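Local coordinates for protein putative methyltransferase (Porphyromonas gingivalis, PDB 3LL7) that is a putative methyltransferase that probably transfers a methyl group to an acceptor molecule, at residues P157-F162 / T196-F201. Residues are numbered along the deposited sequence; the frame is centred on the assembly and turned at random.
Sequences PLIKTF and TELLPF
Lys160 lies lengthwise over the ring of Phe201, and this pair supplies most of the 284 Å² buried between the two segments. The CG methylene sits 3.7 Å from the centroid of the Phe201 ring and 13° off its normal, a CH-pi contact over the middle of the face. CB and CD lie over opposite parts of the same face: Lys160 CB is 3.7 Å from Phe201 CD1, and Lys160 CD is 3.7 Å from Phe201 CE2. Beyond CG the lysine chain is fully extended, which carries the ammonium group past the ring to Glu197. There NZ forms a salt bridge with Glu197, at 3.3 Å from OE2, on the anti side of the carboxylate and 24° out of its plane. The glutamate reaches this position because its CG is anti to the backbone N (chi1 -166°) and the chain continues outstretched. At the edge of the Phe201 ring, in its plane, lies the backbone O of Glu197.

The inner layer of the contact is apolar. Ile159 and Leu198, both buried, meet through methyl groups, Ile159 CG2 standing 4.1 Å from Leu198 CD2 with the side chains nearly perpendicular. Ile159 also packs on Leu100 and on Ile121 of strand 117-122. The contact thus joins helix 156-162, which links parallel strands 144-149 and 166-173, to the C-terminal end of helix 191-198 and the turn leading into parallel strand 204-209. The sheet's strand order, 3-2-1-4-5-7-6 with 236-244 antiparallel, is consistent with a class I, Rossmann-like methyltransferase domain. One lysine serves both chemistries: its methylenes shield an aromatic face while its charge, at the partly exposed margin, meets a carboxylate at a length that suggests a modest electrostatic tie beside the hydrophobic layer.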
ATOM      1  N   PRO A 157     -29.695   8.658   5.459  1.00 10.26           N
ATOM      2  CA  PRO A 157     -30.519   8.314   6.622  1.00 10.37           C
ATOM      3  C   PRO A 157     -30.256   6.914   7.203  1.00  9.65           C
ATOM      4  O   PRO A 157     -30.174   6.783   8.430  1.00 10.22           O
ATOM      5  CB  PRO A 157     -31.973   8.421   6.083  1.00 10.08           C
ATOM      6  CG  PRO A 157     -31.875   9.437   4.988  1.00 10.53           C
ATOM      7  CD  PRO A 157     -30.528   9.098   4.321  1.00 10.57           C
ATOM      8  N   LEU A 158     -30.115   5.898   6.353  1.00  9.30           N
ATOM      9  CA  LEU A 158     -29.813   4.536   6.830  1.00 10.11           C
ATOM     10  C   LEU A 158     -28.456   4.474   7.546  1.00 10.09           C
ATOM     11  O   LEU A 158     -28.322   3.855   8.611  1.00 10.09           O
ATOM     12  CB  LEU A 158     -29.831   3.528   5.682  1.00 10.54           C
ATOM     13  CG  LEU A 158     -29.482   2.065   5.985  1.00 12.68           C
ATOM     14  CD1 LEU A 158     -30.699   1.270   6.494  1.00 13.16           C
ATOM     15  CD2 LEU A 158     -28.949   1.419   4.747  1.00 14.04           C
ATOM     16  N   ILE A 159     -27.456   5.108   6.955  1.00  9.96           N
ATOM     17  CA  ILE A 159     -26.125   5.162   7.603  1.00 10.04           C
ATOM     18  C   ILE A 159     -26.184   5.851   8.991  1.00 11.03           C
ATOM     19  O   ILE A 159     -25.634   5.344   9.970  1.00 11.45           O
ATOM     20  CB  ILE A 159     -25.087   5.848   6.711  1.00  9.89           C
ATOM     21  CG1 ILE A 159     -24.880   5.065   5.411  1.00  9.80           C
ATOM     22  CG2 ILE A 159     -23.745   5.981   7.461  1.00  8.74           C
ATOM     23  CD1 ILE A 159     -24.214   5.872   4.310  1.00  8.95           C
ATOM     24  N   LYS A 160     -26.861   6.995   9.066  1.00 11.38           N
ATOM     25  CA  LYS A 160     -26.984   7.750  10.327  1.00 12.67           C
ATOM     26  C   LYS A 160     -27.730   6.980  11.409  1.00 12.78           C
ATOM     27  O   LYS A 160     -27.325   7.002  12.568  1.00 12.95           O
ATOM     28  CB  LYS A 160     -27.615   9.127  10.106  1.00 12.34           C
ATOM     29  CG  LYS A 160     -26.766  10.006   9.215  1.00 13.21           C
ATOM     30  CD  LYS A 160     -27.445  11.323   8.904  1.00 14.07           C
ATOM     31  CE  LYS A 160     -26.639  12.065   7.855  1.00 13.66           C
ATOM     32  NZ  LYS A 160     -27.181  13.422   7.618  1.00 13.63           N
ATOM     33  N   THR A 161     -28.802   6.296  11.015  1.00 13.54           N
ATOM     34  CA  THR A 161     -29.558   5.433  11.920  1.00 14.35           C
ATOM     35  C   THR A 161     -28.725   4.260  12.433  1.00 14.41           C
ATOM     36  O   THR A 161     -28.763   3.941  13.631  1.00 14.35           O
ATOM     37  CB  THR A 161     -30.858   4.931  11.248  1.00 14.83           C
ATOM     38  OG1 THR A 161     -31.646   6.073  10.886  1.00 15.18           O
ATOM     39  CG2 THR A 161     -31.658   4.027  12.191  1.00 14.70           C
ATOM     40  N   PHE A 162     -27.950   3.650  11.531  1.00 14.01           N
ATOM     41  CA  PHE A 162     -27.054   2.553  11.881  1.00 13.83           C
ATOM     42  C   PHE A 162     -26.058   2.980  12.951  1.00 13.97           C
ATOM     43  O   PHE A 162     -25.746   2.203  13.854  1.00 14.44           O
ATOM     44  CB  PHE A 162     -26.304   2.064  10.632  1.00 13.20           C
ATOM     45  CG  PHE A 162     -25.553   0.770  10.822  1.00 12.64           C
ATOM     46  CD1 PHE A 162     -26.160  -0.335  11.418  1.00 14.15           C
ATOM     47  CD2 PHE A 162     -24.242   0.647  10.358  1.00 10.85           C
ATOM     48  CE1 PHE A 162     -25.465  -1.542  11.569  1.00 14.33           C
ATOM     49  CE2 PHE A 162     -23.543  -0.555  10.496  1.00 11.07           C
ATOM     50  CZ  PHE A 162     -24.147  -1.648  11.110  1.00 13.48           C
ATOM     51  N   THR A 196     -17.772  16.332   7.532  1.00 19.86           N
ATOM     52  CA  THR A 196     -18.690  17.272   8.185  1.00 20.54           C
ATOM     53  C   THR A 196     -20.028  16.590   8.487  1.00 20.49           C
ATOM     54  O   THR A 196     -20.580  16.727   9.581  1.00 20.74           O
ATOM     55  CB  THR A 196     -18.953  18.539   7.330  1.00 20.63           C
ATOM     56  OG1 THR A 196     -17.724  19.003   6.757  1.00 22.29           O
ATOM     57  CG2 THR A 196     -19.554  19.648   8.181  1.00 21.46           C
ATOM     58  N   GLU A 197     -20.532  15.840   7.514  1.00 19.79           N
ATOM     59  CA  GLU A 197     -21.843  15.242   7.638  1.00 19.72           C
ATOM     60  C   GLU A 197     -21.856  13.957   8.475  1.00 19.26           C
ATOM     61  O   GLU A 197     -22.834  13.695   9.189  1.00 19.67           O
ATOM     62  CB  GLU A 197     -22.440  14.983   6.256  1.00 19.68           C
ATOM     63  CG  GLU A 197     -23.928  14.689   6.316  1.00 21.84           C
ATOM     64  CD  GLU A 197     -24.634  14.829   4.987  1.00 23.97           C
ATOM     65  OE1 GLU A 197     -23.960  14.876   3.931  1.00 26.13           O
ATOM     66  OE2 GLU A 197     -25.878  14.869   5.004  1.00 22.42           O
ATOM     67  N   LEU A 198     -20.792  13.157   8.379  1.00 18.14           N
ATOM     68  CA  LEU A 198     -20.798  11.818   8.973  1.00 17.63           C
ATOM     69  C   LEU A 198     -20.015  11.615  10.277  1.00 16.80           C
ATOM     70  O   LEU A 198     -20.329  10.702  11.039  1.00 16.61           O
ATOM     71  CB  LEU A 198     -20.431  10.752   7.925  1.00 17.39           C
ATOM     72  CG  LEU A 198     -21.536  10.542   6.877  1.00 18.52           C
ATOM     73  CD1 LEU A 198     -21.088   9.620   5.728  1.00 17.29           C
ATOM     74  CD2 LEU A 198     -22.815  10.010   7.527  1.00 17.64           C
ATOM     75  N   LEU A 199     -19.028  12.460  10.559  1.00 16.59           N
ATOM     76  CA  LEU A 199     -18.311  12.352  11.843  1.00 16.23           C
ATOM     77  C   LEU A 199     -19.222  12.320  13.084  1.00 16.50           C
ATOM     78  O   LEU A 199     -18.922  11.578  14.031  1.00 16.04           O
ATOM     79  CB  LEU A 199     -17.226  13.424  11.990  1.00 16.49           C
ATOM     80  CG  LEU A 199     -15.944  13.143  11.213  1.00 15.03           C
ATOM     81  CD1 LEU A 199     -14.981  14.324  11.312  1.00 14.86           C
ATOM     82  CD2 LEU A 199     -15.304  11.854  11.729  1.00 16.67           C
ATOM     83  N   PRO A 200     -20.343  13.095  13.076  1.00 16.69           N
ATOM     84  CA  PRO A 200     -21.278  13.011  14.193  1.00 16.52           C
ATOM     85  C   PRO A 200     -22.019  11.675  14.352  1.00 17.08           C
ATOM     86  O   PRO A 200     -22.723  11.496  15.353  1.00 17.34           O
ATOM     87  CB  PRO A 200     -22.295  14.118  13.877  1.00 17.02           C
ATOM     88  CG  PRO A 200     -21.547  15.071  13.016  1.00 16.92           C
ATOM     89  CD  PRO A 200     -20.707  14.207  12.168  1.00 16.25           C
ATOM     90  N   PHE A 201     -21.886  10.766  13.386  1.00 16.55           N
ATOM     91  CA  PHE A 201     -22.656   9.515  13.393  1.00 16.73           C
ATOM     92  C   PHE A 201     -21.805   8.262  13.353  1.00 17.19           C
ATOM     93  O   PHE A 201     -22.303   7.177  13.038  1.00 17.96           O
ATOM     94  CB  PHE A 201     -23.650   9.497  12.230  1.00 16.67           C
ATOM     95  CG  PHE A 201     -24.721  10.522  12.360  1.00 14.89           C
ATOM     96  CD1 PHE A 201     -25.838  10.276  13.162  1.00 14.47           C
ATOM     97  CD2 PHE A 201     -24.623  11.742  11.695  1.00 14.27           C
ATOM     98  CE1 PHE A 201     -26.841  11.223  13.301  1.00 14.49           C
ATOM     99  CE2 PHE A 201     -25.645  12.708  11.826  1.00 12.63           C
ATOM    100  CZ  PHE A 201     -26.746  12.441  12.631  1.00 15.33           C
TER